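Local coordinates for protein minor fimbrium subunit Mfa5 (Porphyromonas gingivalis ATCC 33277, PDB 6TO1) that serves as an accessory tip subunit of the minor fimbriae, surface pili that mediate biofilm formation and adhesion to host cells and other oral bacteria, at residues V413-A418 with I467-Y472; G441-D446 with L452-G457; K505-N510 with N516-F521. All blocks are in the same frame, centred on the assembly; numbering follows the deposited sequence.

Contact 1: residues V413-A418 with I467-Y472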
ATOM      1  N   VAL A 413      14.516   9.198   4.382  1.00 20.64           N
ATOM      2  CA  VAL A 413      14.132  10.428   5.054  1.00 20.21           C
ATOM      3  C   VAL A 413      15.403  11.163   5.441  1.00 24.25           C
ATOM      4  O   VAL A 413      16.259  10.600   6.125  1.00 23.00           O
ATOM      5  CB  VAL A 413      13.287  10.134   6.294  1.00 20.21           C
ATOM      6  CG1 VAL A 413      13.038  11.425   7.097  1.00 23.49           C
ATOM      7  CG2 VAL A 413      11.961   9.475   5.903  1.00 21.94           C
ATOM      8  N   THR A 414      15.519  12.409   5.007  1.00 20.67           N
ATOM      9  CA  THR A 414      16.582  13.309   5.437  1.00 21.27           C
ATOM     10  C   THR A 414      15.944  14.323   6.382  1.00 20.72           C
ATOM     11  O   THR A 414      14.898  14.905   6.064  1.00 23.67           O
ATOM     12  CB  THR A 414      17.243  14.004   4.251  1.00 21.76           C
ATOM     13  OG1 THR A 414      16.228  14.689   3.502  1.00 32.31           O
ATOM     14  CG2 THR A 414      17.964  12.987   3.373  1.00 25.71           C
ATOM     15  N   ASP A 415      16.601  14.568   7.524  1.00 21.76           N
ATOM     16  CA  ASP A 415      16.049  15.386   8.597  1.00 19.57           C
ATOM     17  C   ASP A 415      17.204  16.198   9.170  1.00 18.35           C
ATOM     18  O   ASP A 415      18.103  15.631   9.787  1.00 21.15           O
ATOM     19  CB  ASP A 415      15.409  14.485   9.648  1.00 17.91           C
ATOM     20  CG  ASP A 415      14.926  15.230  10.880  1.00 20.31           C
ATOM     21  OD1 ASP A 415      14.696  16.448  10.838  1.00 22.50           O
ATOM     22  OD2 ASP A 415      14.741  14.544  11.905  1.00 22.91           O
ATOM     23  N   PHE A 416      17.203  17.495   8.889  1.00 18.24           N
ATOM     24  CA  PHE A 416      18.236  18.422   9.344  1.00 19.90           C
ATOM     25  C   PHE A 416      17.723  19.061  10.627  1.00 21.94           C
ATOM     26  O   PHE A 416      16.748  19.818  10.604  1.00 23.58           O
ATOM     27  CB  PHE A 416      18.526  19.482   8.285  1.00 23.79           C
ATOM     28  CG  PHE A 416      19.272  18.967   7.069  1.00 22.59           C
ATOM     29  CD1 PHE A 416      20.652  18.908   7.049  1.00 29.77           C
ATOM     30  CD2 PHE A 416      18.573  18.559   5.941  1.00 30.22           C
ATOM     31  CE1 PHE A 416      21.326  18.451   5.925  1.00 31.24           C
ATOM     32  CE2 PHE A 416      19.239  18.098   4.829  1.00 29.11           C
ATOM     33  CZ  PHE A 416      20.609  18.063   4.812  1.00 31.70           C
ATOM     34  N   VAL A 417      18.376  18.762  11.745  1.00 21.50           N
ATOM     35  CA  VAL A 417      17.987  19.365  13.015  1.00 20.14           C
ATOM     36  C   VAL A 417      18.362  20.839  13.031  1.00 21.73           C
ATOM     37  O   VAL A 417      19.417  21.241  12.531  1.00 23.60           O
ATOM     38  CB  VAL A 417      18.625  18.597  14.188  1.00 21.73           C
ATOM     39  CG1 VAL A 417      18.239  19.221  15.492  1.00 22.50           C
ATOM     40  CG2 VAL A 417      18.184  17.133  14.131  1.00 25.45           C
ATOM     41  N   ALA A 418      17.472  21.654  13.581  1.00 20.34           N
ATOM     42  CA  ALA A 418      17.575  23.092  13.450  1.00 17.31           C
ATOM     43  C   ALA A 418      18.576  23.680  14.445  1.00 23.36           C
ATOM     44  O   ALA A 418      18.924  23.051  15.458  1.00 20.31           O
ATOM     45  CB  ALA A 418      16.217  23.752  13.675  1.00 18.05           C
ATOM     46  N   ILE A 467      10.453   6.926  13.490  1.00 21.88           N
ATOM     47  CA  ILE A 467      11.649   7.127  14.285  1.00 21.62           C
ATOM     48  C   ILE A 467      11.292   8.191  15.312  1.00 22.65           C
ATOM     49  O   ILE A 467      10.499   9.106  15.046  1.00 20.33           O
ATOM     50  CB  ILE A 467      12.893   7.557  13.489  1.00 27.97           C
ATOM     51  CG1 ILE A 467      12.709   8.924  12.854  1.00 27.46           C
ATOM     52  CG2 ILE A 467      13.264   6.494  12.445  1.00 26.94           C
ATOM     53  CD1 ILE A 467      13.976   9.413  12.192  1.00 35.00           C
ATOM     54  N   THR A 468      11.889   8.062  16.499  1.00 24.14           N
ATOM     55  CA  THR A 468      11.699   9.029  17.567  1.00 24.61           C
ATOM     56  C   THR A 468      13.055   9.249  18.231  1.00 21.43           C
ATOM     57  O   THR A 468      13.771   8.285  18.514  1.00 22.44           O
ATOM     58  CB  THR A 468      10.689   8.545  18.602  1.00 27.25           C
ATOM     59  OG1 THR A 468       9.418   8.342  17.982  1.00 26.38           O
ATOM     60  CG2 THR A 468      10.542   9.564  19.729  1.00 26.91           C
ATOM     61  N   TYR A 469      13.391  10.516  18.449  1.00 21.71           N
ATOM     62  CA  TYR A 469      14.627  10.937  19.100  1.00 22.98           C
ATOM     63  C   TYR A 469      14.321  12.126  19.995  1.00 27.76           C
ATOM     64  O   TYR A 469      13.405  12.905  19.723  1.00 21.86           O
ATOM     65  CB  TYR A 469      15.719  11.303  18.071  1.00 22.70           C
ATOM     66  CG  TYR A 469      15.355  12.381  17.071  1.00 19.54           C
ATOM     67  CD1 TYR A 469      15.638  13.716  17.325  1.00 19.37           C
ATOM     68  CD2 TYR A 469      14.730  12.072  15.853  1.00 17.39           C
ATOM     69  CE1 TYR A 469      15.310  14.719  16.417  1.00 23.96           C
ATOM     70  CE2 TYR A 469      14.395  13.089  14.934  1.00 20.57           C
ATOM     71  CZ  TYR A 469      14.695  14.400  15.212  1.00 22.39           C
ATOM     72  OH  TYR A 469      14.394  15.418  14.325  1.00 24.33           O
ATOM     73  N   ARG A 470      15.109  12.273  21.057  1.00 23.83           N
ATOM     74  CA  ARG A 470      14.976  13.397  21.974  1.00 21.76           C
ATOM     75  C   ARG A 470      15.940  14.515  21.598  1.00 20.40           C
ATOM     76  O   ARG A 470      17.102  14.262  21.254  1.00 20.74           O
ATOM     77  CB  ARG A 470      15.237  12.962  23.417  1.00 27.49           C
ATOM     78  CG  ARG A 470      14.963  14.047  24.443  1.00 25.89           C
ATOM     79  CD  ARG A 470      14.769  13.490  25.861  1.00 30.74           C
ATOM     80  NE  ARG A 470      13.533  12.723  25.954  1.00 25.46           N
ATOM     81  CZ  ARG A 470      13.025  12.248  27.085  1.00 36.69           C
ATOM     82  NH1 ARG A 470      13.639  12.473  28.246  1.00 32.42           N
ATOM     83  NH2 ARG A 470      11.890  11.571  27.055  1.00 27.84           N
ATOM     84  N   ILE A 471      15.434  15.741  21.633  1.00 22.78           N
ATOM     85  CA  ILE A 471      16.254  16.929  21.431  1.00 18.62           C
ATOM     86  C   ILE A 471      16.265  17.749  22.717  1.00 19.26           C
ATOM     87  O   ILE A 471      15.287  17.793  23.468  1.00 23.01           O
ATOM     88  CB  ILE A 471      15.806  17.837  20.261  1.00 20.05           C
ATOM     89  CG1 ILE A 471      14.386  18.334  20.453  1.00 19.84           C
ATOM     90  CG2 ILE A 471      15.972  17.127  18.928  1.00 23.82           C
ATOM     91  CD1 ILE A 471      13.927  19.301  19.364  1.00 25.02           C
ATOM     92  N   TYR A 472      17.374  18.448  22.925  1.00 25.56           N
ATOM     93  CA  TYR A 472      17.485  19.432  23.984  1.00 20.70           C
ATOM     94  C   TYR A 472      17.743  20.802  23.375  1.00 18.18           C
ATOM     95  O   TYR A 472      18.461  20.924  22.377  1.00 21.39           O
ATOM     96  CB  TYR A 472      18.657  19.125  24.922  1.00 23.08           C
ATOM     97  CG  TYR A 472      18.530  17.887  25.751  1.00 24.55           C
ATOM     98  CD1 TYR A 472      17.463  17.706  26.606  1.00 25.24           C
ATOM     99  CD2 TYR A 472      19.502  16.900  25.688  1.00 30.89           C
ATOM    100  CE1 TYR A 472      17.363  16.560  27.384  1.00 25.48           C
ATOM    101  CE2 TYR A 472      19.402  15.745  26.461  1.00 38.65           C
ATOM    102  CZ  TYR A 472      18.332  15.592  27.306  1.00 37.44           C
ATOM    103  OH  TYR A 472      18.209  14.460  28.083  1.00 46.72           O
TER
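Asp415 and Tyr469 reach toward each other from opposite directions between two packed beta sheets. Strand 408-417 belongs to one antiparallel sheet and strand 463-473 to the other, as in a beta sandwich. The backbones stay well apart, with the CA atoms of Val417 and Ile471 8.9 Å from each other. The gap is spanned by side chains. Tyr469 OH donates a hydrogen bond of 2.6 Å to Asp415 OD2, on the syn lone pair of that oxygen. Carboxylate and phenol ring are turned about 45° against each other. Tyr469 CG sits between its backbone N and carbonyl carbon (chi1 57°), which sends the ring across toward the carboxylate. Packing beside this bond is lighter: Val417 CG2 lies 4.4 Å from Tyr469 CE1. Leu452 and Val113 add apolar contacts to the tyrosine. The outer side is different. Phe416 turns away from the facing strand and is partly exposed. On the other strand, Arg470 is partly exposed and forms salt bridges with Asp104 and Asp112. The buried contact is thus small and rests on one directed polar link, with a loose apolar contact beside it. Such a bond satisfies the phenol hydroxyl inside the sandwich and fixes where the two side chains meet.

Contact 2: residues G441-D446 with L452-G457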
ATOM      1  N   GLY A 441      14.151  -0.219   9.457  1.00 21.56           N
ATOM      2  CA  GLY A 441      15.290   0.323   8.740  1.00 26.61           C
ATOM      3  C   GLY A 441      16.397   0.790   9.679  1.00 26.05           C
ATOM      4  O   GLY A 441      16.480   0.375  10.834  1.00 27.21           O
ATOM      5  N   THR A 442      17.254   1.673   9.159  1.00 25.40           N
ATOM      6  CA  THR A 442      18.449   2.117   9.870  1.00 27.89           C
ATOM      7  C   THR A 442      18.621   3.621   9.716  1.00 27.44           C
ATOM      8  O   THR A 442      18.135   4.219   8.754  1.00 26.71           O
ATOM      9  CB  THR A 442      19.694   1.401   9.336  1.00 26.13           C
ATOM     10  OG1 THR A 442      19.797   1.592   7.919  1.00 27.56           O
ATOM     11  CG2 THR A 442      19.629  -0.093   9.629  1.00 35.99           C
ATOM     12  N   VAL A 443      19.316   4.230  10.680  1.00 25.63           N
ATOM     13  CA  VAL A 443      19.482   5.674  10.716  1.00 23.04           C
ATOM     14  C   VAL A 443      20.959   6.025  10.857  1.00 27.19           C
ATOM     15  O   VAL A 443      21.660   5.475  11.710  1.00 27.63           O
ATOM     16  CB  VAL A 443      18.672   6.314  11.857  1.00 22.47           C
ATOM     17  CG1 VAL A 443      18.826   7.837  11.799  1.00 26.24           C
ATOM     18  CG2 VAL A 443      17.196   5.894  11.789  1.00 30.45           C
ATOM     19  N   HIS A 444      21.414   6.940  10.015  1.00 25.78           N
ATOM     20  CA  HIS A 444      22.755   7.494  10.024  1.00 30.99           C
ATOM     21  C   HIS A 444      22.691   8.950  10.477  1.00 28.79           C
ATOM     22  O   HIS A 444      21.742   9.666  10.173  1.00 25.43           O
ATOM     23  CB  HIS A 444      23.359   7.438   8.627  1.00 26.84           C
ATOM     24  CG  HIS A 444      24.701   8.074   8.523  1.00 32.45           C
ATOM     25  ND1 HIS A 444      25.867   7.394   8.814  1.00 32.32           N
ATOM     26  CD2 HIS A 444      25.071   9.324   8.160  1.00 32.53           C
ATOM     27  CE1 HIS A 444      26.897   8.205   8.638  1.00 31.76           C
ATOM     28  NE2 HIS A 444      26.441   9.378   8.237  1.00 36.19           N
ATOM     29  N   TYR A 445      23.715   9.383  11.201  1.00 25.03           N
ATOM     30  CA  TYR A 445      23.806  10.749  11.690  1.00 23.52           C
ATOM     31  C   TYR A 445      25.130  11.336  11.239  1.00 27.51           C
ATOM     32  O   TYR A 445      26.175  10.681  11.359  1.00 33.80           O
ATOM     33  CB  TYR A 445      23.698  10.796  13.211  1.00 26.08           C
ATOM     34  CG  TYR A 445      23.628  12.201  13.774  1.00 29.08           C
ATOM     35  CD1 TYR A 445      22.562  13.031  13.482  1.00 29.76           C
ATOM     36  CD2 TYR A 445      24.637  12.692  14.601  1.00 41.86           C
ATOM     37  CE1 TYR A 445      22.490  14.309  13.988  1.00 35.40           C
ATOM     38  CE2 TYR A 445      24.574  13.972  15.112  1.00 39.25           C
ATOM     39  CZ  TYR A 445      23.496  14.771  14.810  1.00 42.49           C
ATOM     40  OH  TYR A 445      23.420  16.048  15.318  1.00 47.98           O
ATOM     41  N   ASP A 446      25.084  12.534  10.687  1.00 25.98           N
ATOM     42  CA  ASP A 446      26.291  13.304  10.430  1.00 33.16           C
ATOM     43  C   ASP A 446      26.382  14.436  11.447  1.00 38.54           C
ATOM     44  O   ASP A 446      25.539  15.335  11.456  1.00 31.73           O
ATOM     45  CB  ASP A 446      26.310  13.858   9.012  1.00 25.89           C
ATOM     46  CG  ASP A 446      27.614  14.575   8.701  1.00 43.37           C
ATOM     47  OD1 ASP A 446      28.621  13.897   8.435  1.00 47.36           O
ATOM     48  OD2 ASP A 446      27.638  15.815   8.746  1.00 48.72           O
ATOM     49  N   LEU A 452      20.088  13.724  10.076  1.00 24.28           N
ATOM     50  CA  LEU A 452      19.697  12.331  10.231  1.00 21.07           C
ATOM     51  C   LEU A 452      19.261  11.830   8.857  1.00 24.03           C
ATOM     52  O   LEU A 452      18.514  12.520   8.154  1.00 23.71           O
ATOM     53  CB  LEU A 452      18.565  12.175  11.246  1.00 23.19           C
ATOM     54  CG  LEU A 452      18.932  12.463  12.702  1.00 26.27           C
ATOM     55  CD1 LEU A 452      17.656  12.751  13.498  1.00 28.21           C
ATOM     56  CD2 LEU A 452      19.706  11.313  13.300  1.00 26.13           C
ATOM     57  N   THR A 453      19.787  10.677   8.448  1.00 22.22           N
ATOM     58  CA  THR A 453      19.354  10.015   7.228  1.00 26.02           C
ATOM     59  C   THR A 453      18.815   8.648   7.605  1.00 24.73           C
ATOM     60  O   THR A 453      19.550   7.788   8.111  1.00 25.36           O
ATOM     61  CB  THR A 453      20.487   9.912   6.211  1.00 26.19           C
ATOM     62  OG1 THR A 453      20.998  11.226   5.942  1.00 27.05           O
ATOM     63  CG2 THR A 453      19.978   9.321   4.894  1.00 27.70           C
ATOM     64  N   TRP A 454      17.529   8.460   7.370  1.00 22.45           N
ATOM     65  CA  TRP A 454      16.803   7.263   7.752  1.00 17.12           C
ATOM     66  C   TRP A 454      16.507   6.469   6.483  1.00 22.83           C
ATOM     67  O   TRP A 454      15.781   6.942   5.612  1.00 20.70           O
ATOM     68  CB  TRP A 454      15.509   7.642   8.464  1.00 24.07           C
ATOM     69  CG  TRP A 454      14.582   6.509   8.785  1.00 20.87           C
ATOM     70  CD1 TRP A 454      14.885   5.176   8.897  1.00 21.35           C
ATOM     71  CD2 TRP A 454      13.189   6.630   9.065  1.00 18.16           C
ATOM     72  NE1 TRP A 454      13.753   4.467   9.229  1.00 20.82           N
ATOM     73  CE2 TRP A 454      12.697   5.334   9.323  1.00 23.26           C
ATOM     74  CE3 TRP A 454      12.303   7.715   9.102  1.00 21.71           C
ATOM     75  CZ2 TRP A 454      11.358   5.094   9.632  1.00 23.47           C
ATOM     76  CZ3 TRP A 454      10.983   7.486   9.427  1.00 20.22           C
ATOM     77  CH2 TRP A 454      10.517   6.177   9.677  1.00 18.29           C
ATOM     78  N   THR A 455      17.079   5.277   6.390  1.00 23.97           N
ATOM     79  CA  THR A 455      16.816   4.353   5.290  1.00 23.59           C
ATOM     80  C   THR A 455      15.697   3.436   5.752  1.00 19.58           C
ATOM     81  O   THR A 455      15.875   2.645   6.685  1.00 23.63           O
ATOM     82  CB  THR A 455      18.080   3.565   4.940  1.00 27.31           C
ATOM     83  OG1 THR A 455      19.070   4.477   4.454  1.00 26.47           O
ATOM     84  CG2 THR A 455      17.778   2.525   3.864  1.00 25.62           C
ATOM     85  N   THR A 456      14.526   3.538   5.113  1.00 21.17           N
ATOM     86  CA  THR A 456      13.371   2.886   5.707  1.00 20.93           C
ATOM     87  C   THR A 456      13.293   1.402   5.385  1.00 21.78           C
ATOM     88  O   THR A 456      12.709   0.646   6.164  1.00 22.57           O
ATOM     89  CB  THR A 456      12.061   3.554   5.239  1.00 24.68           C
ATOM     90  OG1 THR A 456      11.892   3.354   3.828  1.00 22.08           O
ATOM     91  CG2 THR A 456      12.081   5.006   5.547  1.00 21.18           C
ATOM     92  N   GLY A 457      13.830   0.980   4.252  1.00 24.77           N
ATOM     93  CA  GLY A 457      13.555  -0.341   3.735  1.00 26.30           C
ATOM     94  C   GLY A 457      12.134  -0.366   3.173  1.00 22.98           C
ATOM     95  O   GLY A 457      11.463   0.650   3.028  1.00 22.33           O
TER
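Thr442 and Thr455 pair at the open end of an antiparallel beta hairpin built from strands 442-446 and 451-455. The strands run at 162° to each other within the sheet. Four backbone bonds join them, in two reciprocal pairs. Thr442 N donates to Thr455 O at 3.0 Å, and Thr455 N returns a bond of 2.8 Å to Thr442 O. His444 N and Thr453 O, then Thr453 N and His444 O, repeat the scheme and are almost straight at the hydrogen. The non-hydrogen-bonded pairs, Val443 with Trp454 and Tyr445 with Leu452, turn their amides outward. Val443 N bonds to Thr433 OG1, and the backbones of Val443 and Tyr445 pair with those of Val432 and Gly430 on one side. Leu452 and Trp454 bond with Asp415 and Val413 of strand 408-417 on the other. The hairpin is therefore tied in along both edges.

The side chains of Thr442, His444, Thr453 and Thr455 share one face, where the pairs are largely exposed. The other face is buried. There the indole N-H of Trp454 is satisfied by Asn440 O. Thr442 O lies in the plane of the indole at its edge, 3.4 Å from Trp454 CD1. Thr456 CG2 rests over the centre of one indole face. Val443 CG2 comes to 3.8 Å from Trp454 CD1, and Val443 CG1 to 3.9 Å from Leu452 CD2. That same methyl, Leu452 CD2, presses against the tyrosine ring, 3.3 Å from Tyr445 CD1.

Contact 3: residues K505-N510 with N516-F521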
ATOM      1  N   LYS A 505      12.358  15.488   4.765  1.00 19.34           N
ATOM      2  CA  LYS A 505      11.772  15.087   3.491  1.00 23.33           C
ATOM      3  C   LYS A 505      11.871  13.579   3.344  1.00 24.84           C
ATOM      4  O   LYS A 505      12.877  12.977   3.724  1.00 25.75           O
ATOM      5  CB  LYS A 505      12.509  15.772   2.326  1.00 28.62           C
ATOM      6  CG  LYS A 505      12.115  15.306   0.940  1.00 39.87           C
ATOM      7  CD  LYS A 505      12.377  16.405  -0.094  1.00 48.19           C
ATOM      8  CE  LYS A 505      13.832  16.459  -0.514  1.00 53.06           C
ATOM      9  NZ  LYS A 505      13.949  16.754  -1.981  1.00 68.31           N
ATOM     10  N   LEU A 506      10.824  12.978   2.796  1.00 20.86           N
ATOM     11  CA  LEU A 506      10.864  11.580   2.403  1.00 21.18           C
ATOM     12  C   LEU A 506      10.996  11.529   0.885  1.00 23.03           C
ATOM     13  O   LEU A 506      10.209  12.156   0.173  1.00 23.05           O
ATOM     14  CB  LEU A 506       9.608  10.834   2.862  1.00 19.40           C
ATOM     15  CG  LEU A 506       9.414   9.440   2.265  1.00 20.64           C
ATOM     16  CD1 LEU A 506      10.467   8.477   2.791  1.00 18.78           C
ATOM     17  CD2 LEU A 506       8.035   8.900   2.560  1.00 22.20           C
ATOM     18  N   THR A 507      12.005  10.803   0.399  1.00 24.51           N
ATOM     19  CA  THR A 507      12.118  10.441  -1.010  1.00 23.83           C
ATOM     20  C   THR A 507      11.930   8.937  -1.102  1.00 20.55           C
ATOM     21  O   THR A 507      12.566   8.183  -0.361  1.00 19.92           O
ATOM     22  CB  THR A 507      13.470  10.861  -1.586  1.00 29.48           C
ATOM     23  OG1 THR A 507      13.697  12.246  -1.288  1.00 27.67           O
ATOM     24  CG2 THR A 507      13.508  10.690  -3.096  1.00 29.77           C
ATOM     25  N   TYR A 508      11.032   8.491  -1.978  1.00 22.38           N
ATOM     26  CA  TYR A 508      10.702   7.071  -1.920  1.00 19.93           C
ATOM     27  C   TYR A 508      10.305   6.514  -3.280  1.00 20.48           C
ATOM     28  O   TYR A 508       9.981   7.243  -4.220  1.00 21.28           O
ATOM     29  CB  TYR A 508       9.590   6.811  -0.875  1.00 20.10           C
ATOM     30  CG  TYR A 508       8.203   7.328  -1.239  1.00 22.04           C
ATOM     31  CD1 TYR A 508       7.236   6.469  -1.743  1.00 19.57           C
ATOM     32  CD2 TYR A 508       7.852   8.667  -1.066  1.00 22.91           C
ATOM     33  CE1 TYR A 508       5.972   6.923  -2.096  1.00 23.43           C
ATOM     34  CE2 TYR A 508       6.581   9.124  -1.396  1.00 20.80           C
ATOM     35  CZ  TYR A 508       5.650   8.237  -1.928  1.00 25.16           C
ATOM     36  OH  TYR A 508       4.384   8.616  -2.285  1.00 23.49           O
ATOM     37  N   THR A 509      10.347   5.192  -3.344  1.00 20.48           N
ATOM     38  CA  THR A 509       9.858   4.424  -4.487  1.00 20.91           C
ATOM     39  C   THR A 509       8.503   3.837  -4.113  1.00 19.12           C
ATOM     40  O   THR A 509       8.378   3.152  -3.080  1.00 22.86           O
ATOM     41  CB  THR A 509      10.853   3.335  -4.872  1.00 21.52           C
ATOM     42  OG1 THR A 509      12.082   3.966  -5.224  1.00 22.77           O
ATOM     43  CG2 THR A 509      10.304   2.545  -6.070  1.00 24.35           C
ATOM     44  N   ASN A 510       7.483   4.141  -4.923  1.00 20.50           N
ATOM     45  CA  ASN A 510       6.115   3.835  -4.544  1.00 19.59           C
ATOM     46  C   ASN A 510       5.797   2.368  -4.856  1.00 19.04           C
ATOM     47  O   ASN A 510       6.655   1.592  -5.274  1.00 20.82           O
ATOM     48  CB  ASN A 510       5.151   4.821  -5.202  1.00 22.37           C
ATOM     49  CG  ASN A 510       4.997   4.622  -6.700  1.00 23.55           C
ATOM     50  OD1 ASN A 510       5.388   3.596  -7.258  1.00 23.09           O
ATOM     51  ND2 ASN A 510       4.385   5.600  -7.350  1.00 20.19           N
ATOM     52  N   ASN A 516      11.869   8.356  -6.784  1.00 28.43           N
ATOM     53  CA  ASN A 516      11.976   9.805  -6.601  1.00 25.38           C
ATOM     54  C   ASN A 516      10.645  10.483  -6.281  1.00 24.42           C
ATOM     55  O   ASN A 516      10.444  11.647  -6.627  1.00 30.22           O
ATOM     56  CB  ASN A 516      12.597  10.475  -7.830  1.00 32.76           C
ATOM     57  CG  ASN A 516      13.125  11.872  -7.531  1.00 44.25           C
ATOM     58  OD1 ASN A 516      13.637  12.136  -6.449  1.00 44.78           O
ATOM     59  ND2 ASN A 516      12.994  12.768  -8.496  1.00 44.22           N
ATOM     60  N   GLN A 517       9.714   9.773  -5.655  1.00 24.67           N
ATOM     61  CA  GLN A 517       8.512  10.400  -5.117  1.00 19.23           C
ATOM     62  C   GLN A 517       8.897  11.148  -3.837  1.00 22.24           C
ATOM     63  O   GLN A 517       9.697  10.657  -3.049  1.00 24.02           O
ATOM     64  CB  GLN A 517       7.449   9.354  -4.813  1.00 23.02           C
ATOM     65  CG  GLN A 517       7.160   8.437  -5.993  1.00 22.40           C
ATOM     66  CD  GLN A 517       6.636   9.185  -7.197  1.00 25.90           C
ATOM     67  OE1 GLN A 517       5.517   9.676  -7.176  1.00 26.56           O
ATOM     68  NE2 GLN A 517       7.443   9.280  -8.243  1.00 28.88           N
ATOM     69  N   GLN A 518       8.300  12.308  -3.602  1.00 21.57           N
ATOM     70  CA  GLN A 518       8.808  13.145  -2.518  1.00 18.80           C
ATOM     71  C   GLN A 518       7.678  13.754  -1.714  1.00 21.19           C
ATOM     72  O   GLN A 518       6.691  14.214  -2.280  1.00 22.25           O
ATOM     73  CB  GLN A 518       9.699  14.261  -3.086  1.00 26.18           C
ATOM     74  CG  GLN A 518      11.039  13.754  -3.599  1.00 29.98           C
ATOM     75  CD  GLN A 518      11.957  14.879  -4.047  1.00 55.95           C
ATOM     76  OE1 GLN A 518      11.851  16.003  -3.558  1.00 55.26           O
ATOM     77  NE2 GLN A 518      12.867  14.581  -4.975  1.00 52.90           N
ATOM     78  N   LEU A 519       7.827  13.726  -0.397  1.00 21.62           N
ATOM     79  CA  LEU A 519       6.862  14.284   0.529  1.00 19.96           C
ATOM     80  C   LEU A 519       7.633  15.043   1.600  1.00 23.41           C
ATOM     81  O   LEU A 519       8.653  14.566   2.097  1.00 22.50           O
ATOM     82  CB  LEU A 519       6.002  13.218   1.178  1.00 20.41           C
ATOM     83  CG  LEU A 519       4.924  12.536   0.318  1.00 22.09           C
ATOM     84  CD1 LEU A 519       4.371  11.382   1.110  1.00 22.25           C
ATOM     85  CD2 LEU A 519       3.854  13.524  -0.044  1.00 24.47           C
ATOM     86  N   ILE A 520       7.158  16.229   1.939  1.00 23.00           N
ATOM     87  CA  ILE A 520       7.837  17.093   2.904  1.00 18.40           C
ATOM     88  C   ILE A 520       7.106  16.990   4.234  1.00 20.19           C
ATOM     89  O   ILE A 520       5.871  17.087   4.293  1.00 23.04           O
ATOM     90  CB  ILE A 520       7.911  18.541   2.401  1.00 24.61           C
ATOM     91  CG1 ILE A 520       8.811  18.599   1.158  1.00 28.30           C
ATOM     92  CG2 ILE A 520       8.472  19.473   3.498  1.00 29.43           C
ATOM     93  CD1 ILE A 520       8.963  19.975   0.582  1.00 49.71           C
ATOM     94  N   PHE A 521       7.860  16.769   5.299  1.00 20.48           N
ATOM     95  CA  PHE A 521       7.257  16.660   6.615  1.00 17.87           C
ATOM     96  C   PHE A 521       6.847  18.031   7.167  1.00 20.15           C
ATOM     97  O   PHE A 521       7.469  19.044   6.860  1.00 19.27           O
ATOM     98  CB  PHE A 521       8.240  16.032   7.608  1.00 19.24           C
ATOM     99  CG  PHE A 521       8.480  14.567   7.412  1.00 15.75           C
ATOM    100  CD1 PHE A 521       7.833  13.637   8.207  1.00 18.41           C
ATOM    101  CD2 PHE A 521       9.359  14.117   6.444  1.00 21.01           C
ATOM    102  CE1 PHE A 521       8.066  12.261   8.035  1.00 17.76           C
ATOM    103  CE2 PHE A 521       9.587  12.765   6.261  1.00 18.68           C
ATOM    104  CZ  PHE A 521       8.930  11.839   7.058  1.00 18.04           C
TER
HETATM  105  O   HOH W   1      13.436   6.574  -4.590  1.00 37.92           O
HETATM  106  O   HOH W   2       3.519   7.886  -5.691  1.00 26.38           O
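Tyr508 lays its ring against Gln517 in an antiparallel hairpin of strands 501-510 and 517-520. Gln517 CB stands over one ring face, 3.6 Å from the centroid, a CH-pi contact. Tyr508 CG lies between its backbone N and carbonyl carbon (chi1 70°), and this swings the ring over the neighbouring strand. Leu519 CD1 touches the same side chain, 4.0 Å from Tyr508 CE2. On this face Gln517 is bent at its second torsion. Its NE2 bonds to Ser515 O, while OE1 accepts a hydrogen bond from a water that in turn accepts one from Asn510 ND2. Asn510 ND2 has Glu514 as a further partner. Asn516 and Gln517 both face Tyr508, a G1 beta bulge, and Asn516 has the positive phi expected of its first position (62°). Beyond the bulge the pairing is regular: Leu506 N donates to Leu519 O at 2.8 Å, and Leu519 N returns a bond to Leu506 O.

On the face of Lys505, Thr507 and Gln518, the extended chain of Gln518 carries its amide between Lys505 of the facing strand and Asn516 of its own segment. Gln518 OE1 accepts from Lys505 NZ at 2.7 Å, with the donor well above the carbonyl plane. Gln518 NE2 gives a hydrogen bond of 3.0 Å to Asn516 OD1. The lysine bends at its third and fourth torsions to bring NZ back to the glutamine.

Phe521 presents an in-plane ring edge to Lys505 CA, and its CE2 lies 3.9 Å from Leu506 CB. Amide and ammonium bonds thus suit the more exposed Lys505 face. Apolar contacts of Leu506, Tyr508 and Leu519, with Phe521 beside Leu506, suit the face turned to strands 90-98 and 110-119.

All three contacts draw on one antiparallel sheet; contact 1 does so through strand 408-417, which lies between the two hairpins. Contact 2 adds a hairpin on one side of that strand by main-chain pairing. Contact 3 adds the hairpin on the other, through Thr414 with Lys505. Contacts 2 and 3 do not touch; the nearest atoms of contacts 2 and 3 are about 5 Å apart. Contact 1 differs in kind. It is buried and links this sheet to the facing one by side chains, whereas contacts 2 and 3 are partly buried and rest on main-chain pairing. Contact 2 has threonines on its exposed face; contact 3 has an amide and lysine network.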